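Local coordinates for Rho-related gtp-binding protein RHOD (Homo sapiens, PDB 2J1L) that is a small GTP-binding protein of the Rho branch of the Ras family, held here with guanosine-5'-diphosphate and a magnesium ion, at residues A[113-118]-A[183-188]; A[142-147]-A[197-202]. All coordinates share one frame; numbering follows the deposited sequence.

Contact 1: A[113-118]-A[183-188]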
loop_
_atom_site.group_PDB
_atom_site.type_symbol
_atom_site.label_atom_id
_atom_site.label_comp_id
_atom_site.label_asym_id
_atom_site.label_seq_id
_atom_site.Cartn_x
_atom_site.Cartn_y
_atom_site.Cartn_z
ATOM N N PHE A 113 0.341 5.042 -1.496
ATOM C CA PHE A 113 0.607 6.474 -1.619
ATOM C C PHE A 113 0.716 7.155 -0.253
ATOM O O PHE A 113 0.212 6.642 0.732
ATOM C CB PHE A 113 -0.468 7.141 -2.456
ATOM C CG PHE A 113 -1.803 7.181 -1.789
ATOM C CD1 PHE A 113 -2.698 6.121 -1.931
ATOM C CD2 PHE A 113 -2.171 8.279 -1.021
ATOM C CE1 PHE A 113 -3.926 6.164 -1.322
ATOM C CE2 PHE A 113 -3.403 8.326 -0.420
ATOM C CZ PHE A 113 -4.285 7.262 -0.562
ATOM N N ASP A 114 1.384 8.307 -0.223
ATOM C CA ASP A 114 1.520 9.133 0.983
ATOM C C ASP A 114 0.263 9.997 1.072
ATOM O O ASP A 114 -0.049 10.724 0.113
ATOM C CB ASP A 114 2.789 9.979 0.818
ATOM C CG ASP A 114 3.065 10.909 1.980
ATOM O OD1 ASP A 114 2.134 11.198 2.763
ATOM O OD2 ASP A 114 4.236 11.380 2.093
ATOM N N VAL A 115 -0.476 9.927 2.180
ATOM C CA VAL A 115 -1.695 10.748 2.292
ATOM C C VAL A 115 -1.450 12.270 2.303
ATOM O O VAL A 115 -2.378 13.040 2.021
ATOM C CB VAL A 115 -2.611 10.360 3.497
ATOM C CG1 VAL A 115 -3.225 8.993 3.275
ATOM C CG2 VAL A 115 -1.875 10.435 4.819
ATOM N N THR A 116 -0.221 12.709 2.605
ATOM C CA THR A 116 0.118 14.149 2.551
ATOM C C THR A 116 0.825 14.590 1.250
ATOM O O THR A 116 1.274 15.742 1.141
ATOM C CB THR A 116 0.957 14.585 3.776
ATOM O OG1 THR A 116 2.202 13.866 3.809
ATOM C CG2 THR A 116 0.172 14.330 5.053
ATOM N N SER A 117 0.899 13.675 0.275
ATOM C CA SER A 117 1.413 13.954 -1.083
ATOM C C SER A 117 0.322 13.689 -2.127
ATOM O O SER A 117 0.201 12.573 -2.643
ATOM C CB SER A 117 2.631 13.073 -1.382
ATOM O OG SER A 117 3.109 13.274 -2.698
ATOM N N PRO A 118 -0.494 14.702 -2.427
ATOM C CA PRO A 118 -1.458 14.548 -3.504
ATOM C C PRO A 118 -0.887 14.025 -4.833
ATOM O O PRO A 118 -1.615 13.371 -5.582
ATOM C CB PRO A 118 -2.032 15.956 -3.652
ATOM C CG PRO A 118 -1.945 16.511 -2.270
ATOM C CD PRO A 118 -0.632 16.007 -1.761
ATOM N N VAL A 183 -9.667 -4.264 -4.605
ATOM C CA VAL A 183 -10.497 -5.052 -3.699
ATOM C C VAL A 183 -10.696 -4.385 -2.325
ATOM O O VAL A 183 -11.625 -4.723 -1.603
ATOM C CB VAL A 183 -9.912 -6.460 -3.524
ATOM C CG1 VAL A 183 -10.697 -7.245 -2.495
ATOM C CG2 VAL A 183 -9.916 -7.181 -4.857
ATOM N N ALA A 184 -9.834 -3.438 -1.965
ATOM C CA ALA A 184 -9.983 -2.716 -0.703
ATOM C C ALA A 184 -9.103 -1.473 -0.641
ATOM O O ALA A 184 -8.163 -1.301 -1.428
ATOM C CB ALA A 184 -9.645 -3.631 0.455
ATOM N N TYR A 185 -9.411 -0.627 0.333
ATOM C CA TYR A 185 -8.577 0.502 0.673
ATOM C C TYR A 185 -8.295 0.464 2.159
ATOM O O TYR A 185 -9.197 0.306 2.974
ATOM C CB TYR A 185 -9.241 1.817 0.310
ATOM C CG TYR A 185 -8.518 3.008 0.889
ATOM C CD1 TYR A 185 -7.407 3.539 0.268
ATOM C CD2 TYR A 185 -8.931 3.585 2.085
ATOM C CE1 TYR A 185 -6.728 4.607 0.826
ATOM C CE2 TYR A 185 -8.259 4.654 2.636
ATOM C CZ TYR A 185 -7.170 5.149 2.011
ATOM O OH TYR A 185 -6.523 6.205 2.561
ATOM N N LEU A 186 -7.023 0.617 2.502
ATOM C CA LEU A 186 -6.579 0.579 3.874
ATOM C C LEU A 186 -5.599 1.696 4.108
ATOM O O LEU A 186 -5.021 2.241 3.178
ATOM C CB LEU A 186 -5.902 -0.745 4.150
ATOM C CG LEU A 186 -6.761 -1.994 3.910
ATOM C CD1 LEU A 186 -5.889 -3.207 3.508
ATOM C CD2 LEU A 186 -7.608 -2.270 5.152
ATOM N N GLU A 187 -5.416 2.022 5.370
ATOM C CA GLU A 187 -4.528 3.094 5.794
ATOM C C GLU A 187 -3.716 2.654 6.983
ATOM O O GLU A 187 -4.190 1.863 7.821
ATOM C CB GLU A 187 -5.339 4.267 6.270
ATOM C CG GLU A 187 -6.016 4.991 5.190
ATOM C CD GLU A 187 -6.759 6.200 5.721
ATOM O OE1 GLU A 187 -6.950 6.302 6.952
ATOM O OE2 GLU A 187 -7.142 7.048 4.895
ATOM N N CYS A 188 -2.524 3.224 7.091
ATOM C CA CYS A 188 -1.635 2.904 8.185
ATOM C C CYS A 188 -0.623 4.008 8.368
ATOM O O CYS A 188 -0.451 4.855 7.494
ATOM C CB CYS A 188 -0.901 1.623 7.864
ATOM S SG CYS A 188 0.012 1.781 6.337
#
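Phe-113 and Tyr-185 meet edge to edge from strands 106-114 and 184-187, their side chains crossing at about a right angle. In Tyr-185, CB carries CG anti to the backbone N (chi1 169°), which extends the ring toward 113-118. Its CD1 edge packs on the carbonyl oxygen of Val-143; CE1 is the touching corner, 3.9 Å from Phe-113 CE1 and near the plane of that ring. Beyond it, the phenolic OH comes within 4.0 Å of Phe-113 CZ and 4.4 Å of Val-115 CG1. The same OH donates to Glu-187 OE2, 2.6 Å away, on the anti lone pair of the carboxylate, which ties down the tyrosine tip; Arg-151 forms a salt bridge with that oxygen. Behind the aromatic pair, Asp-114 OD1 takes the backbone N of Thr-116 (2.8 Å), an Asx turn, and also Thr-116 OG1 (2.9 Å), both from one face of the carboxylate. A type I beta turn, Asp-114 to Ser-117, leads into helix 118-135. The pair packs on one face of the parallel part of the Ras-type G-domain sheet, across the intervening strand 141-146; Phe-121 of helix 118-135 and Tyr-170 of helix 170-179 pack against Phe-113 and Tyr-185 respectively.

Contact 2: A[142-147]-A[197-202]. With GDP (guanosine-5'-diphosphate), chain B.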
loop_
_atom_site.group_PDB
_atom_site.type_symbol
_atom_site.label_atom_id
_atom_site.label_comp_id
_atom_site.label_asym_id
_atom_site.label_seq_id
_atom_site.Cartn_x
_atom_site.Cartn_y
_atom_site.Cartn_z
ATOM N N ILE A 142 -4.983 -3.890 -3.640
ATOM C CA ILE A 142 -5.378 -3.109 -2.495
ATOM C C ILE A 142 -4.663 -1.762 -2.571
ATOM O O ILE A 142 -3.446 -1.719 -2.779
ATOM C CB ILE A 142 -4.895 -3.746 -1.216
ATOM C CG1 ILE A 142 -5.612 -5.051 -0.943
ATOM C CG2 ILE A 142 -5.081 -2.803 -0.037
ATOM C CD1 ILE A 142 -5.099 -5.717 0.311
ATOM N N VAL A 143 -5.404 -0.671 -2.386
ATOM C CA VAL A 143 -4.814 0.668 -2.287
ATOM C C VAL A 143 -4.486 0.924 -0.848
ATOM O O VAL A 143 -5.369 0.773 -0.003
ATOM C CB VAL A 143 -5.795 1.768 -2.756
ATOM C CG1 VAL A 143 -5.263 3.174 -2.422
ATOM C CG2 VAL A 143 -6.052 1.637 -4.246
ATOM N N VAL A 144 -3.247 1.326 -0.547
ATOM C CA VAL A 144 -2.855 1.552 0.825
ATOM C C VAL A 144 -2.461 3.019 0.975
ATOM O O VAL A 144 -1.562 3.485 0.297
ATOM C CB VAL A 144 -1.656 0.612 1.260
ATOM C CG1 VAL A 144 -1.242 0.843 2.753
ATOM C CG2 VAL A 144 -2.012 -0.864 1.029
ATOM N N GLY A 145 -3.119 3.755 1.857
ATOM C CA GLY A 145 -2.684 5.115 2.181
ATOM C C GLY A 145 -1.702 5.132 3.335
ATOM O O GLY A 145 -2.049 4.682 4.411
ATOM N N CYS A 146 -0.496 5.647 3.119
ATOM C CA CYS A 146 0.585 5.621 4.110
ATOM C C CYS A 146 0.839 6.973 4.824
ATOM O O CYS A 146 0.427 8.032 4.351
ATOM C CB CYS A 146 1.878 5.208 3.434
ATOM S SG CYS A 146 1.835 3.536 2.657
ATOM N N LYS A 147 1.542 6.913 5.955
ATOM C CA LYS A 147 1.882 8.084 6.737
ATOM C C LYS A 147 0.644 8.840 7.247
ATOM O O LYS A 147 0.650 10.078 7.304
ATOM C CB LYS A 147 2.759 9.042 5.928
ATOM C CG LYS A 147 3.868 8.400 5.131
ATOM C CD LYS A 147 4.943 9.446 4.816
ATOM C CE LYS A 147 5.827 9.041 3.655
ATOM N NZ LYS A 147 6.424 10.234 2.982
ATOM N N HIS A 197 0.192 -4.290 10.461
ATOM C CA HIS A 197 -0.103 -5.717 10.373
ATOM C C HIS A 197 -1.439 -5.996 9.728
ATOM O O HIS A 197 -1.580 -7.004 9.026
ATOM C CB HIS A 197 -0.144 -6.373 11.761
ATOM C CG HIS A 197 1.194 -6.540 12.383
ATOM N ND1 HIS A 197 1.911 -7.715 12.282
ATOM C CD2 HIS A 197 1.955 -5.684 13.110
ATOM C CE1 HIS A 197 3.055 -7.577 12.936
ATOM N NE2 HIS A 197 3.100 -6.357 13.455
ATOM N N ALA A 198 -2.431 -5.160 10.019
ATOM C CA ALA A 198 -3.736 -5.319 9.397
ATOM C C ALA A 198 -3.587 -5.223 7.891
ATOM O O ALA A 198 -4.163 -6.026 7.176
ATOM C CB ALA A 198 -4.737 -4.281 9.903
ATOM N N VAL A 199 -2.782 -4.289 7.401
ATOM C CA VAL A 199 -2.592 -4.203 5.959
ATOM C C VAL A 199 -2.125 -5.535 5.385
ATOM O O VAL A 199 -2.653 -6.002 4.385
ATOM C CB VAL A 199 -1.598 -3.098 5.528
ATOM C CG1 VAL A 199 -1.447 -3.108 4.035
ATOM C CG2 VAL A 199 -2.060 -1.715 6.019
ATOM N N PHE A 200 -1.146 -6.159 6.007
ATOM C CA PHE A 200 -0.588 -7.363 5.421
ATOM C C PHE A 200 -1.454 -8.593 5.676
ATOM O O PHE A 200 -1.348 -9.569 4.959
ATOM C CB PHE A 200 0.842 -7.578 5.887
ATOM C CG PHE A 200 1.804 -6.604 5.284
ATOM C CD1 PHE A 200 2.361 -6.840 4.025
ATOM C CD2 PHE A 200 2.144 -5.432 5.947
ATOM C CE1 PHE A 200 3.224 -5.956 3.469
ATOM C CE2 PHE A 200 3.029 -4.542 5.372
ATOM C CZ PHE A 200 3.551 -4.802 4.128
ATOM N N GLN A 201 -2.311 -8.540 6.685
ATOM C CA GLN A 201 -3.280 -9.598 6.917
ATOM C C GLN A 201 -4.415 -9.556 5.907
ATOM O O GLN A 201 -4.847 -10.597 5.420
ATOM C CB GLN A 201 -3.870 -9.492 8.326
ATOM C CG GLN A 201 -3.073 -10.231 9.361
ATOM C CD GLN A 201 -3.719 -10.173 10.705
ATOM O OE1 GLN A 201 -4.263 -11.171 11.175
ATOM N NE2 GLN A 201 -3.682 -9.005 11.339
ATOM N N GLU A 202 -4.930 -8.364 5.630
ATOM C CA GLU A 202 -5.889 -8.192 4.542
ATOM C C GLU A 202 -5.279 -8.644 3.235
ATOM O O GLU A 202 -5.883 -9.397 2.485
ATOM C CB GLU A 202 -6.308 -6.740 4.400
ATOM C CG GLU A 202 -7.697 -6.476 4.962
ATOM C CD GLU A 202 -8.786 -7.197 4.173
ATOM O OE1 GLU A 202 -9.114 -6.755 3.043
ATOM O OE2 GLU A 202 -9.307 -8.212 4.694
HETATM P PB GDP B . 9.747 4.595 -0.113
HETATM O O1B GDP B . 10.251 3.305 0.453
HETATM O O2B GDP B . 8.431 4.435 -0.806
HETATM O O3B GDP B . 10.769 5.140 -1.079
HETATM O O3A GDP B . 9.519 5.602 1.103
HETATM P PA GDP B . 10.357 5.342 2.469
HETATM O O1A GDP B . 9.870 4.143 3.248
HETATM O O2A GDP B . 11.804 5.125 2.109
HETATM O "O5'" GDP B . 10.089 6.688 3.326
HETATM C "C5'" GDP B . 10.193 7.975 2.735
HETATM C "C4'" GDP B . 10.185 9.055 3.802
HETATM O "O4'" GDP B . 8.951 9.121 4.541
HETATM C "C3'" GDP B . 11.259 8.773 4.853
HETATM O "O3'" GDP B . 11.670 9.995 5.492
HETATM C "C2'" GDP B . 10.540 7.965 5.887
HETATM O "O2'" GDP B . 11.135 8.052 7.170
HETATM C "C1'" GDP B . 9.218 8.679 5.893
HETATM N N9 GDP B . 8.154 7.796 6.372
HETATM C C8 GDP B . 7.909 6.514 6.040
HETATM N N7 GDP B . 6.786 6.073 6.679
HETATM C C5 GDP B . 6.322 7.086 7.425
HETATM C C6 GDP B . 5.190 7.292 8.327
HETATM O O6 GDP B . 4.354 6.373 8.569
HETATM N N1 GDP B . 5.090 8.503 8.883
HETATM C C2 GDP B . 5.967 9.504 8.650
HETATM N N2 GDP B . 5.783 10.694 9.267
HETATM N N3 GDP B . 7.028 9.390 7.832
HETATM C C4 GDP B . 7.229 8.215 7.214
#
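Val-144 and Val-199 meet tip to tip, reaching toward each other from strand and helix. Val-144 CG2 lies 3.8 Å from Val-199 CG1, and Val-144 CG1 touches the same methyl at 4.2 Å. Val-199 CG1 stands anti to its own backbone N (chi1 179°), which aims that branch at the strand. Two residues earlier on the strand, Ile-142 lays CD1 against the helix backbone, 4.1 Å from Glu-202 C, while its side chain also packs on Leu-186 and Leu-110.

A second kind of packing is on the nucleotide. Lys-147 runs extended beyond CG, its methylenes along a face of the guanine: CG is 3.6 Å from GDP C5 and CD 3.5 Å from GDP C4.

The polar interactions belong to its NZ, which makes a weak hydrogen bond to the ribose ring oxygen, GDP O4', at 3.2 Å. NZ also forms a salt bridge with Asp-114 and a hydrogen bond with the carbonyl of Gly-44.

Helix 196-209 thus packs on one face of the central sheet, as in the Ras-type G domain, and the strand it covers delivers, just beyond its C-terminal end, the lysine of the guanine-binding motif, with Asp-149 also bonded to GDP.

How the contacts relate
The centres of contacts 1 and 2 lie about 8 Å apart, and the two share one sheet, in which strand 141-146 is flanked by 106-114 and 184-187. Along the chain their segments alternate: 113-118, 142-147, 183-188, 197-202, with strand 184-187 followed, after a loop, by helix 196-209. A probable backbone hydrogen bond from Cys-146 N to Phe-113 O (2.7 Å) joins the two contacts near the ends of their neighbouring parallel strands. The aromatic pair of contact 1 lies on one face of the sheet and helix 196-209 on the other, and strand 141-146 between them leads to the lysine at the guanine.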